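Local coordinates for uncharacterized protein Af_0446 (Archaeoglobus fulgidus DSM 4304, PDB 3BUT), which is of unknown function but, as a beta-rich member of the LEA_2 (late embryogenesis abundant) family, may bind lipid, at residues 17-22 with 70-75; 26-31 with 61-66; 43-48 with 81-86; 99-104 with 111-116. The protein carries 4 engineered substitutions. One frame throughout, in Å; residues are numbered along the deposited sequence. Where two conformers were deposited one is given.

Contact 1. Residues 17-22 with 70-75; sequences QTEIVA and KFSLRL
Q17 opens the pairing of two antiparallel strands by lying across R74: its OE1 sits 3.4 Å from R74 CD and near the plane of the guanidinium, at its edge, the two flat groups turned 50° apart. T18 and L75 then exchange two backbone hydrogen bonds, and L75 CD1 bends back to 3.5 Å from T18 O. E19 carries the polar contact. With CG anti to the backbone N (chi1 -176°) and the chain extended, its carboxylate runs along the sheet to S72, whose OG donates to E19 OE2 over 2.7 Å, arriving from above the carboxylate plane. In one of its two conformers K70 brings NZ to 3.5 Å from E19 OE2, a long and doubtful salt bridge, while S72 OG also lies over the centre of the R74 guanidinium. I20, on the other face with L73 and L75, adds its own backbone pair with L73 and sets CD1 3.8 Å from L75 CD1. A22 closes the ladder with F71. Through backbone bonds of E19 to G11 and V21 to M9, strand 17-27 is the middle of a three-stranded sheet, between 3-10 and 66-76; L73 and L75 pack on strand 34-45 of the second sheet, and I20 reaches L127 of the second subunit.

Contact 2. Residues 26-31 with 61-66; sequences VRNEDV and VKPASA. Engineered in segment 61-66: A64 (natural residue Lys), A66 (natural residue Lys).
A type II beta turn, K62 to S65, links strands 48-61 and 66-76 at one end of the beta fold, and the chain leaving strand 17-27 packs against it through N28. The R27-A66 pair, antiparallel and non-hydrogen-bonded, is where the strands meet; beyond it N28 N donates to S65 O at 2.9 Å, nearly straight at 170°. N28 O receives a weak bond from A64 N at the turn's corner. The N28 side chain, CG anti to the backbone N (chi1 -170°), reaches in between the turn and the end of strand 48-61. Its ND2 gives a bond of 3.0 Å to V61 O, from above that carbonyl's plane, and another to V32 O, while OD1 accepts from D30 N in an Asx turn; CB rests 3.7 Å from V61 CG1. An alanine here takes away the amide that V61 O and V32 O share and the acceptor of D30 N, and would probably leave the turn and the 28-32 bend less firmly joined. On the strand side of N28, V26 CG2 meets V61 CG2, and at the far end P63 CG comes 3.3 Å from V31 O. A64 and A66 are engineered, both lysine in the natural protein. R27 bends at chi3 (-80°), bringing its guanidinium over the turn's backbone; one face looks onto A66 N, and NH2 lies 3.5 Å from A66 CB.

Contact 3. Residues 43-48 with 81-86; sequences IEMNGV and REWWVT
W83, V48 and N46 give up the most surface here, with M45 and T86 close behind. The indole of W83 lies against M45, a selenomethionine: SE stands over the five-membered ring, 4.4 Å from its centroid and 7° off the normal, and CE follows over the same face as a CH-pi contact. M45 CB presses on W83 CD1 at 3.5 Å, and W83 NE1 is held from outside by T94 OG1. N46 and T86 lie alongside each other, pointing opposite ways. N46 ND2 donates to T86 OG1 over 3.0 Å, at 166° and in the amide plane, whereas N46 OD1 takes the backbone N of K95. T86 holds OG1 between its backbone N and carbonyl carbon (chi1 71°), where the hydroxyl donates in turn to W83 O at 2.6 Å, on a lone pair. A valine in place of T86 would probably break this relay, leaving N46 ND2 without its straight acceptor and W83 O without the hydroxyl. V48 spreads its two methyls, CG1 to E82 CG and CG2 to T86 CG2, 3.8 Å away. The result is a tight beta hairpin, turning through a type I' turn from M45 to V48, packed against W83 and T86 of helix 83-89 with a Met-aromatic contact between them.

Contact 4. Residues 99-104 with 111-116; sequences AIKPTI and VEVPVF
P102 and F116 meet at about a right angle, the proline CG touching the phenylalanine ring at its edge, near the ring plane, 3.9 Å from CE2. F116 CG is anti to its carbonyl carbon (chi1 -61°), which turns the ring alongside strand 93-105 so that P102 and I100 O both lie at its rim. I104 crosses P114 in a similar way, its CD1 coming 3.8 Å from P114 CD. On the other face the side chains lie more slantwise. K101 stretches over V115 and V113, CD 3.8 Å from V115 CG2 and CE 4.0 Å from V113 CB, so its aliphatic part rests on the two valines. A99 CB meets V115 CG1, and T103 CG2 meets V111 CG1, while T103 OG1 turns to Y54 OH. The backbones pair at both ends: I100 and F116 exchange bonds of 3.1 Å (I100 N to F116 O) and 3.0 Å (F116 N to I100 O), and I104 and E112 form a second such two-bond pair. Between them P102 and P114 have no amide hydrogen to give, and the ladder is interrupted; P114 O is met instead by K101 CA and P102 CD. Between 99-104 and 111-116 the backbone bonds therefore lie at the I100-F116 and I104-E112 pairs, and the part between, at the prolines, is held by apolar side chains and CH...O contacts.

How the contacts relate
From the N terminus, strand 17-27 supplies the first halves of contacts 1 and 2. Contact 2 closes at 61-66, where strand 66-76 begins, and that strand then closes contact 1, so the smaller loop sits within the larger. Contact 3 starts inside both loops, at 43-48, and closes beyond them at 81-86, crossing each. Contact 4 follows in series as the hairpin 93-105/111-123. Contact 1 pairs two strands of the three-stranded sheet; contact 2, about 25 Å away between centres, joins the end of 17-27 to the turn leading from the four-stranded sheet into 66-76. Contacts 3 and 4 reach the four-stranded sheet. The sheets meet where L75 and L73 pack on I43, and F71 and L73 on I100.

Contact 1. Residues 17-22 with 70-75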
loop_
_atom_site.group_PDB
_atom_site.type_symbol
_atom_site.label_atom_id
_atom_site.label_comp_id
_atom_site.label_asym_id
_atom_site.label_seq_id
_atom_site.Cartn_x
_atom_site.Cartn_y
_atom_site.Cartn_z
ATOM N N GLN A 17 0.033 8.101 -10.274
ATOM C CA GLN A 17 0.503 6.924 -10.991
ATOM C C GLN A 17 1.856 6.436 -10.484
ATOM O O GLN A 17 2.718 7.236 -10.111
ATOM C CB GLN A 17 0.554 7.202 -12.496
ATOM C CG GLN A 17 0.183 5.999 -13.357
ATOM C CD GLN A 17 0.043 6.332 -14.836
ATOM O OE1 GLN A 17 0.903 6.986 -15.424
ATOM N NE2 GLN A 17 -1.043 5.866 -15.445
ATOM N N THR A 18 2.021 5.115 -10.467
ATOM C CA THR A 18 3.256 4.463 -10.024
ATOM C C THR A 18 3.877 3.729 -11.209
ATOM O O THR A 18 3.196 2.963 -11.885
ATOM C CB THR A 18 2.971 3.453 -8.874
ATOM O OG1 THR A 18 2.322 4.122 -7.786
ATOM C CG2 THR A 18 4.252 2.785 -8.372
ATOM N N GLU A 19 5.166 3.959 -11.454
ATOM C CA GLU A 19 5.876 3.301 -12.551
ATOM C C GLU A 19 6.903 2.300 -12.043
ATOM O O GLU A 19 7.645 2.573 -11.106
ATOM C CB GLU A 19 6.554 4.339 -13.452
ATOM C CG GLU A 19 7.259 3.767 -14.689
ATOM C CD GLU A 19 8.142 4.787 -15.385
ATOM O OE1 GLU A 19 8.255 5.926 -14.888
ATOM O OE2 GLU A 19 8.731 4.450 -16.430
ATOM N N ILE A 20 6.913 1.131 -12.666
ATOM C CA ILE A 20 7.965 0.157 -12.470
ATOM C C ILE A 20 8.684 0.060 -13.809
ATOM O O ILE A 20 8.038 0.019 -14.853
ATOM C CB ILE A 20 7.398 -1.212 -12.032
ATOM C CG1 ILE A 20 6.631 -1.064 -10.712
ATOM C CG2 ILE A 20 8.518 -2.241 -11.876
ATOM C CD1 ILE A 20 5.732 -2.248 -10.359
ATOM N N VAL A 21 10.015 0.060 -13.776
ATOM C CA VAL A 21 10.813 -0.033 -14.989
ATOM C C VAL A 21 11.561 -1.355 -14.994
ATOM O O VAL A 21 12.331 -1.640 -14.079
ATOM C CB VAL A 21 11.825 1.138 -15.116
ATOM C CG1 VAL A 21 12.554 1.083 -16.457
ATOM C CG2 VAL A 21 11.134 2.477 -14.960
ATOM N N ALA A 22 11.312 -2.161 -16.023
ATOM C CA ALA A 22 12.056 -3.390 -16.246
ATOM C C ALA A 22 13.094 -3.130 -17.328
ATOM O O ALA A 22 12.781 -2.522 -18.349
ATOM C CB ALA A 22 11.112 -4.513 -16.663
ATOM N N LYS A 70 13.784 -1.343 -22.465
ATOM C CA LYS A 70 13.104 -0.729 -21.322
ATOM C C LYS A 70 11.587 -0.901 -21.431
ATOM O O LYS A 70 10.969 -0.518 -22.436
ATOM C CB LYS A 70 13.480 0.760 -21.218
ATOM C CG LYS A 70 12.599 1.607 -20.292
ATOM C CD LYS A 70 12.846 3.098 -20.511
ATOM C CE LYS A 70 11.572 3.925 -20.328
ATOM N NZ LYS A 70 11.191 4.159 -18.901
ATOM N N PHE A 71 11.001 -1.479 -20.388
ATOM C CA PHE A 71 9.563 -1.671 -20.284
ATOM C C PHE A 71 9.027 -0.843 -19.111
ATOM O O PHE A 71 9.398 -1.056 -17.956
ATOM C CB PHE A 71 9.227 -3.161 -20.119
ATOM C CG PHE A 71 9.766 -4.035 -21.226
ATOM C CD1 PHE A 71 9.077 -4.164 -22.427
ATOM C CD2 PHE A 71 10.959 -4.728 -21.066
ATOM C CE1 PHE A 71 9.571 -4.961 -23.459
ATOM C CE2 PHE A 71 11.461 -5.523 -22.086
ATOM C CZ PHE A 71 10.762 -5.646 -23.285
ATOM N N SER A 72 8.178 0.127 -19.428
ATOM C CA SER A 72 7.580 0.991 -18.430
ATOM C C SER A 72 6.212 0.448 -18.060
ATOM O O SER A 72 5.294 0.453 -18.877
ATOM C CB SER A 72 7.463 2.415 -18.973
ATOM O OG SER A 72 6.839 3.269 -18.034
ATOM N N LEU A 73 6.083 -0.027 -16.828
ATOM C CA LEU A 73 4.838 -0.610 -16.356
ATOM C C LEU A 73 4.178 0.357 -15.398
ATOM O O LEU A 73 4.675 0.573 -14.295
ATOM C CB LEU A 73 5.103 -1.946 -15.660
ATOM C CG LEU A 73 6.179 -2.874 -16.238
ATOM C CD1 LEU A 73 6.470 -4.010 -15.276
ATOM C CD2 LEU A 73 5.787 -3.420 -17.599
ATOM N N ARG A 74 3.061 0.942 -15.822
ATOM C CA ARG A 74 2.377 1.958 -15.029
ATOM C C ARG A 74 1.124 1.428 -14.345
ATOM O O ARG A 74 0.318 0.735 -14.957
ATOM C CB ARG A 74 2.040 3.184 -15.879
ATOM C CG ARG A 74 3.261 3.957 -16.371
ATOM C CD ARG A 74 2.873 4.997 -17.416
ATOM N NE ARG A 74 4.010 5.379 -18.252
ATOM C CZ ARG A 74 4.396 4.729 -19.348
ATOM N NH1 ARG A 74 5.449 5.159 -20.033
ATOM N NH2 ARG A 74 3.745 3.646 -19.761
ATOM N N LEU A 75 0.974 1.775 -13.071
ATOM C CA LEU A 75 -0.183 1.378 -12.282
ATOM C C LEU A 75 -1.046 2.585 -11.950
ATOM O O LEU A 75 -0.599 3.509 -11.267
ATOM C CB LEU A 75 0.245 0.693 -10.980
ATOM C CG LEU A 75 1.065 -0.593 -11.018
ATOM C CD1 LEU A 75 2.537 -0.287 -10.929
ATOM C CD2 LEU A 75 0.657 -1.451 -9.848
#

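Contact 2. Residues 26-31 with 61-66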
loop_
_atom_site.group_PDB
_atom_site.type_symbol
_atom_site.label_atom_id
_atom_site.label_comp_id
_atom_site.label_asym_id
_atom_site.label_seq_id
_atom_site.Cartn_x
_atom_site.Cartn_y
_atom_site.Cartn_z
ATOM N N VAL A 26 18.832 -8.040 -24.118
ATOM C CA VAL A 26 18.593 -9.056 -25.137
ATOM C C VAL A 26 19.737 -9.126 -26.136
ATOM O O VAL A 26 20.291 -8.109 -26.526
ATOM C CB VAL A 26 17.248 -8.860 -25.883
ATOM C CG1 VAL A 26 16.074 -9.022 -24.932
ATOM C CG2 VAL A 26 17.184 -7.512 -26.574
ATOM N N ARG A 27 20.100 -10.341 -26.523
ATOM C CA ARG A 27 21.073 -10.561 -27.573
ATOM C C ARG A 27 20.360 -11.143 -28.793
ATOM O O ARG A 27 19.629 -12.123 -28.682
ATOM C CB ARG A 27 22.194 -11.481 -27.075
ATOM C CG ARG A 27 23.257 -11.791 -28.120
ATOM C CD ARG A 27 24.590 -12.117 -27.478
ATOM N NE ARG A 27 25.304 -10.909 -27.069
ATOM C CZ ARG A 27 26.231 -10.298 -27.802
ATOM N NH1 ARG A 27 26.579 -10.774 -28.992
ATOM N NH2 ARG A 27 26.817 -9.204 -27.338
ATOM N N ASN A 28 20.565 -10.523 -29.949
ATOM C CA ASN A 28 20.009 -11.018 -31.199
ATOM C C ASN A 28 20.880 -12.128 -31.786
ATOM O O ASN A 28 22.016 -11.883 -32.195
ATOM C CB ASN A 28 19.854 -9.864 -32.195
ATOM C CG ASN A 28 19.071 -10.248 -33.432
ATOM O OD1 ASN A 28 18.629 -11.383 -33.580
ATOM N ND2 ASN A 28 18.879 -9.287 -34.325
ATOM N N GLU A 29 20.320 -13.335 -31.850
ATOM C CA GLU A 29 21.055 -14.498 -32.338
ATOM C C GLU A 29 20.623 -14.906 -33.748
ATOM O O GLU A 29 20.893 -16.022 -34.206
ATOM C CB GLU A 29 20.930 -15.659 -31.348
ATOM C CG GLU A 29 21.368 -15.282 -29.937
ATOM C CD GLU A 29 21.493 -16.466 -29.003
ATOM O OE1 GLU A 29 21.345 -17.619 -29.459
ATOM O OE2 GLU A 29 21.744 -16.239 -27.800
ATOM N N ASP A 30 19.960 -13.989 -34.440
ATOM C CA ASP A 30 19.593 -14.198 -35.832
ATOM C C ASP A 30 20.543 -13.382 -36.713
ATOM O O ASP A 30 21.352 -12.599 -36.215
ATOM C CB ASP A 30 18.138 -13.787 -36.067
ATOM C CG ASP A 30 17.435 -14.668 -37.094
ATOM O OD1 ASP A 30 18.081 -15.078 -38.086
ATOM O OD2 ASP A 30 16.230 -14.950 -36.909
ATOM N N VAL A 31 20.460 -13.571 -38.021
ATOM C CA VAL A 31 21.309 -12.818 -38.939
ATOM C C VAL A 31 20.591 -11.560 -39.448
ATOM O O VAL A 31 21.167 -10.760 -40.182
ATOM C CB VAL A 31 21.843 -13.706 -40.107
ATOM C CG1 VAL A 31 22.786 -14.791 -39.572
ATOM C CG2 VAL A 31 20.694 -14.334 -40.902
ATOM N N VAL A 61 17.103 -4.365 -32.502
ATOM C CA VAL A 61 18.334 -5.003 -32.067
ATOM C C VAL A 61 19.030 -5.490 -33.340
ATOM O O VAL A 61 18.465 -6.284 -34.086
ATOM C CB VAL A 61 18.082 -6.178 -31.091
ATOM C CG1 VAL A 61 19.382 -6.606 -30.425
ATOM C CG2 VAL A 61 17.058 -5.795 -30.027
ATOM N N LYS A 62 20.240 -4.986 -33.584
ATOM C CA LYS A 62 21.007 -5.342 -34.780
ATOM C C LYS A 62 21.469 -6.795 -34.690
ATOM O O LYS A 62 21.640 -7.316 -33.587
ATOM C CB LYS A 62 22.196 -4.391 -34.974
ATOM C CG LYS A 62 21.831 -3.051 -35.623
ATOM C CD LYS A 62 22.948 -2.521 -36.533
ATOM C CE LYS A 62 24.048 -1.770 -35.782
ATOM N NZ LYS A 62 23.665 -0.374 -35.425
ATOM N N PRO A 63 21.634 -7.483 -35.859
ATOM C CA PRO A 63 22.086 -8.887 -35.819
ATOM C C PRO A 63 23.386 -9.062 -35.051
ATOM O O PRO A 63 24.288 -8.244 -35.211
ATOM C CB PRO A 63 22.345 -9.228 -37.288
ATOM C CG PRO A 63 21.636 -8.227 -38.078
ATOM C CD PRO A 63 21.381 -7.030 -37.242
ATOM N N ALA A 64 23.453 -10.098 -34.208
ATOM C CA ALA A 64 24.617 -10.413 -33.347
ATOM C C ALA A 64 24.947 -9.395 -32.239
ATOM O O ALA A 64 25.923 -9.563 -31.503
ATOM C CB ALA A 64 25.873 -10.754 -34.193
ATOM N N SER A 65 24.126 -8.354 -32.116
ATOM C CA SER A 65 24.319 -7.314 -31.106
ATOM C C SER A 65 23.440 -7.561 -29.891
ATOM O O SER A 65 22.454 -8.290 -29.972
ATOM C CB SER A 65 24.003 -5.933 -31.681
ATOM O OG SER A 65 25.154 -5.329 -32.226
ATOM N N ALA A 66 23.823 -6.948 -28.772
ATOM C CA ALA A 66 23.041 -6.965 -27.539
ATOM C C ALA A 66 22.529 -5.565 -27.207
ATOM O O ALA A 66 23.237 -4.577 -27.399
ATOM C CB ALA A 66 23.863 -7.531 -26.392
#

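Contact 3. Residues 43-48 with 81-86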
loop_
_atom_site.group_PDB
_atom_site.type_symbol
_atom_site.label_atom_id
_atom_site.label_comp_id
_atom_site.label_asym_id
_atom_site.label_seq_id
_atom_site.Cartn_x
_atom_site.Cartn_y
_atom_site.Cartn_z
ATOM N N ILE A 43 -0.578 -6.208 -14.758
ATOM C CA ILE A 43 -0.233 -6.558 -13.381
ATOM C C ILE A 43 -1.506 -6.934 -12.623
ATOM O O ILE A 43 -2.436 -6.139 -12.533
ATOM C CB ILE A 43 0.513 -5.423 -12.642
ATOM C CG1 ILE A 43 1.816 -5.059 -13.377
ATOM C CG2 ILE A 43 0.810 -5.835 -11.194
ATOM C CD1 ILE A 43 2.541 -3.854 -12.815
ATOM N N GLU A 44 -1.556 -8.162 -12.117
ATOM C CA GLU A 44 -2.673 -8.613 -11.299
ATOM C C GLU A 44 -2.199 -8.842 -9.881
ATOM O O GLU A 44 -1.115 -9.375 -9.657
ATOM C CB GLU A 44 -3.315 -9.886 -11.864
ATOM C CG GLU A 44 -4.075 -9.678 -13.160
ATOM C CD GLU A 44 -5.033 -10.811 -13.489
ATOM O OE1 GLU A 44 -5.524 -11.485 -12.556
ATOM O OE2 GLU A 44 -5.308 -11.016 -14.689
HETATM N N MSE A 45 -3.012 -8.403 -8.926
HETATM C CA MSE A 45 -2.732 -8.562 -7.505
HETATM C C MSE A 45 -4.000 -9.116 -6.850
HETATM O O MSE A 45 -5.025 -8.436 -6.812
HETATM C CB MSE A 45 -2.326 -7.217 -6.891
HETATM C CG MSE A 45 -1.072 -6.589 -7.507
HETATM SE SE MSE A 45 -0.664 -4.805 -6.853
HETATM C CE MSE A 45 0.225 -5.269 -5.181
ATOM N N ASN A 46 -3.920 -10.357 -6.367
ATOM C CA ASN A 46 -5.082 -11.148 -5.895
ATOM C C ASN A 46 -6.299 -11.188 -6.829
ATOM O O ASN A 46 -7.441 -11.171 -6.368
ATOM C CB ASN A 46 -5.535 -10.701 -4.503
ATOM C CG ASN A 46 -4.455 -10.825 -3.459
ATOM O OD1 ASN A 46 -3.620 -11.734 -3.503
ATOM N ND2 ASN A 46 -4.478 -9.919 -2.489
ATOM N N GLY A 47 -6.056 -11.240 -8.134
ATOM C CA GLY A 47 -7.145 -11.229 -9.105
ATOM C C GLY A 47 -7.766 -9.866 -9.372
ATOM O O GLY A 47 -8.757 -9.771 -10.089
ATOM N N VAL A 48 -7.206 -8.810 -8.788
ATOM C CA VAL A 48 -7.541 -7.448 -9.198
ATOM C C VAL A 48 -6.528 -7.028 -10.264
ATOM O O VAL A 48 -5.322 -7.077 -10.027
ATOM C CB VAL A 48 -7.498 -6.449 -8.014
ATOM C CG1 VAL A 48 -7.870 -5.043 -8.473
ATOM C CG2 VAL A 48 -8.419 -6.897 -6.891
ATOM N N ARG A 81 -6.400 0.840 -5.302
ATOM C CA ARG A 81 -7.194 1.036 -4.081
ATOM C C ARG A 81 -8.232 -0.064 -3.845
ATOM O O ARG A 81 -8.766 -0.190 -2.736
ATOM C CB ARG A 81 -7.890 2.400 -4.080
ATOM C CG ARG A 81 -6.973 3.596 -3.858
ATOM C CD ARG A 81 -7.750 4.918 -3.847
ATOM N NE ARG A 81 -8.482 5.175 -5.092
ATOM C CZ ARG A 81 -9.807 5.110 -5.224
ATOM N NH1 ARG A 81 -10.576 4.793 -4.190
ATOM N NH2 ARG A 81 -10.367 5.361 -6.400
ATOM N N GLU A 82 -8.541 -0.842 -4.878
ATOM C CA GLU A 82 -9.450 -1.966 -4.690
ATOM C C GLU A 82 -8.694 -3.272 -4.480
ATOM O O GLU A 82 -9.294 -4.299 -4.183
ATOM C CB GLU A 82 -10.506 -2.060 -5.799
ATOM C CG GLU A 82 -9.980 -2.149 -7.217
ATOM C CD GLU A 82 -11.094 -2.295 -8.237
ATOM O OE1 GLU A 82 -12.097 -1.553 -8.140
ATOM O OE2 GLU A 82 -10.962 -3.150 -9.141
ATOM N N TRP A 83 -7.372 -3.215 -4.612
ATOM C CA TRP A 83 -6.517 -4.345 -4.261
ATOM C C TRP A 83 -6.406 -4.428 -2.748
ATOM O O TRP A 83 -6.430 -5.515 -2.176
ATOM C CB TRP A 83 -5.116 -4.222 -4.889
ATOM C CG TRP A 83 -4.040 -4.865 -4.041
ATOM C CD1 TRP A 83 -3.784 -6.198 -3.918
ATOM C CD2 TRP A 83 -3.122 -4.200 -3.159
ATOM N NE1 TRP A 83 -2.757 -6.404 -3.035
ATOM C CE2 TRP A 83 -2.333 -5.198 -2.551
ATOM C CE3 TRP A 83 -2.890 -2.858 -2.828
ATOM C CZ2 TRP A 83 -1.326 -4.901 -1.632
ATOM C CZ3 TRP A 83 -1.888 -2.562 -1.919
ATOM C CH2 TRP A 83 -1.115 -3.582 -1.334
ATOM N N TRP A 84 -6.284 -3.267 -2.110
ATOM C CA TRP A 84 -6.060 -3.184 -0.675
ATOM C C TRP A 84 -7.045 -4.012 0.150
ATOM O O TRP A 84 -6.646 -4.683 1.105
ATOM C CB TRP A 84 -6.026 -1.724 -0.207
ATOM C CG TRP A 84 -5.819 -1.612 1.268
ATOM C CD1 TRP A 84 -6.718 -1.163 2.184
ATOM C CD2 TRP A 84 -4.651 -2.006 2.006
ATOM N NE1 TRP A 84 -6.180 -1.233 3.448
ATOM C CE2 TRP A 84 -4.913 -1.748 3.366
ATOM C CE3 TRP A 84 -3.403 -2.540 1.648
ATOM C CZ2 TRP A 84 -3.977 -2.005 4.371
ATOM C CZ3 TRP A 84 -2.476 -2.798 2.646
ATOM C CH2 TRP A 84 -2.769 -2.531 3.989
ATOM N N VAL A 85 -8.317 -3.982 -0.248
ATOM C CA VAL A 85 -9.364 -4.820 0.339
ATOM C C VAL A 85 -8.952 -6.294 0.372
ATOM O O VAL A 85 -9.038 -6.942 1.416
ATOM C CB VAL A 85 -10.694 -4.695 -0.459
ATOM C CG1 VAL A 85 -11.823 -5.464 0.228
ATOM C CG2 VAL A 85 -11.083 -3.229 -0.648
ATOM N N THR A 86 -8.480 -6.788 -0.771
ATOM C CA THR A 86 -8.128 -8.197 -0.960
ATOM C C THR A 86 -6.878 -8.590 -0.186
ATOM O O THR A 86 -6.755 -9.732 0.263
ATOM C CB THR A 86 -7.919 -8.548 -2.459
ATOM O OG1 THR A 86 -6.708 -7.954 -2.942
ATOM C CG2 THR A 86 -9.062 -8.051 -3.302
#

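Contact 4. Residues 99-104 with 111-116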
loop_
_atom_site.group_PDB
_atom_site.type_symbol
_atom_site.label_atom_id
_atom_site.label_comp_id
_atom_site.label_asym_id
_atom_site.label_seq_id
_atom_site.Cartn_x
_atom_site.Cartn_y
_atom_site.Cartn_z
ATOM N N ALA A 99 2.732 -9.729 -16.375
ATOM C CA ALA A 99 2.903 -10.261 -17.718
ATOM C C ALA A 99 3.313 -9.163 -18.683
ATOM O O ALA A 99 2.660 -8.132 -18.757
ATOM C CB ALA A 99 1.636 -10.917 -18.180
ATOM N N ILE A 100 4.408 -9.383 -19.404
ATOM C CA ILE A 100 4.825 -8.488 -20.482
ATOM C C ILE A 100 4.781 -9.260 -21.798
ATOM O O ILE A 100 5.386 -10.323 -21.924
ATOM C CB ILE A 100 6.221 -7.867 -20.223
ATOM C CG1 ILE A 100 6.184 -6.968 -18.985
ATOM C CG2 ILE A 100 6.696 -7.047 -21.424
ATOM C CD1 ILE A 100 7.545 -6.781 -18.299
ATOM N N LYS A 101 4.040 -8.721 -22.761
ATOM C CA LYS A 101 3.817 -9.358 -24.054
ATOM C C LYS A 101 4.379 -8.469 -25.175
ATOM O O LYS A 101 3.656 -7.637 -25.718
ATOM C CB LYS A 101 2.311 -9.589 -24.232
ATOM C CG LYS A 101 1.892 -10.437 -25.427
ATOM C CD LYS A 101 0.395 -10.763 -25.350
ATOM C CE LYS A 101 -0.182 -11.164 -26.699
ATOM N NZ LYS A 101 -0.550 -9.984 -27.533
ATOM N N PRO A 102 5.684 -8.613 -25.499
ATOM C CA PRO A 102 6.253 -7.782 -26.557
ATOM C C PRO A 102 5.799 -8.195 -27.950
ATOM O O PRO A 102 5.556 -9.376 -28.209
ATOM C CB PRO A 102 7.757 -7.990 -26.403
ATOM C CG PRO A 102 7.901 -9.310 -25.763
ATOM C CD PRO A 102 6.693 -9.506 -24.899
ATOM N N THR A 103 5.661 -7.198 -28.817
ATOM C CA THR A 103 5.338 -7.398 -30.215
ATOM C C THR A 103 6.645 -7.380 -30.981
ATOM O O THR A 103 7.247 -6.327 -31.170
ATOM C CB THR A 103 4.430 -6.279 -30.748
ATOM O OG1 THR A 103 3.297 -6.131 -29.886
ATOM C CG2 THR A 103 3.949 -6.610 -32.142
ATOM N N ILE A 104 7.076 -8.563 -31.405
ATOM C CA ILE A 104 8.340 -8.750 -32.096
ATOM C C ILE A 104 8.056 -8.889 -33.573
ATOM O O ILE A 104 7.297 -9.767 -33.977
ATOM C CB ILE A 104 9.067 -10.019 -31.589
ATOM C CG1 ILE A 104 9.328 -9.924 -30.084
ATOM C CG2 ILE A 104 10.363 -10.244 -32.361
ATOM C CD1 ILE A 104 9.753 -11.228 -29.452
ATOM N N VAL A 111 4.362 -11.365 -37.183
ATOM C CA VAL A 111 4.897 -11.160 -35.828
ATOM C C VAL A 111 5.098 -12.410 -34.965
ATOM O O VAL A 111 4.753 -13.522 -35.354
ATOM C CB VAL A 111 4.028 -10.177 -34.998
ATOM C CG1 VAL A 111 4.237 -8.748 -35.464
ATOM C CG2 VAL A 111 2.549 -10.588 -35.017
ATOM N N GLU A 112 5.681 -12.187 -33.790
ATOM C CA GLU A 112 5.782 -13.174 -32.722
ATOM C C GLU A 112 5.387 -12.449 -31.445
ATOM O O GLU A 112 5.896 -11.355 -31.175
ATOM C CB GLU A 112 7.220 -13.689 -32.582
ATOM C CG GLU A 112 7.791 -14.353 -33.826
ATOM C CD GLU A 112 9.118 -15.036 -33.567
ATOM O OE1 GLU A 112 9.116 -16.185 -33.073
ATOM O OE2 GLU A 112 10.163 -14.428 -33.871
ATOM N N VAL A 113 4.486 -13.033 -30.657
ATOM C CA VAL A 113 4.043 -12.373 -29.418
ATOM C C VAL A 113 4.141 -13.240 -28.150
ATOM O O VAL A 113 3.118 -13.661 -27.606
ATOM C CB VAL A 113 2.621 -11.756 -29.560
ATOM C CG1 VAL A 113 2.711 -10.322 -30.056
ATOM C CG2 VAL A 113 1.733 -12.606 -30.480
ATOM N N PRO A 114 5.376 -13.495 -27.667
ATOM C CA PRO A 114 5.538 -14.318 -26.470
ATOM C C PRO A 114 5.085 -13.589 -25.200
ATOM O O PRO A 114 5.145 -12.365 -25.134
ATOM C CB PRO A 114 7.047 -14.585 -26.437
ATOM C CG PRO A 114 7.650 -13.427 -27.121
ATOM C CD PRO A 114 6.677 -13.035 -28.191
ATOM N N VAL A 115 4.609 -14.344 -24.218
ATOM C CA VAL A 115 4.175 -13.775 -22.946
ATOM C C VAL A 115 5.144 -14.199 -21.854
ATOM O O VAL A 115 5.319 -15.393 -21.592
ATOM C CB VAL A 115 2.742 -14.219 -22.575
ATOM C CG1 VAL A 115 2.271 -13.511 -21.322
ATOM C CG2 VAL A 115 1.777 -13.951 -23.723
ATOM N N PHE A 116 5.782 -13.213 -21.235
ATOM C CA PHE A 116 6.697 -13.457 -20.133
ATOM C C PHE A 116 5.984 -13.192 -18.818
ATOM O O PHE A 116 5.578 -12.072 -18.545
ATOM C CB PHE A 116 7.955 -12.595 -20.277
ATOM C CG PHE A 116 8.729 -12.877 -21.533
ATOM C CD1 PHE A 116 9.610 -13.951 -21.595
ATOM C CD2 PHE A 116 8.559 -12.086 -22.661
ATOM C CE1 PHE A 116 10.312 -14.231 -22.764
ATOM C CE2 PHE A 116 9.260 -12.350 -23.830
ATOM C CZ PHE A 116 10.138 -13.425 -23.880
#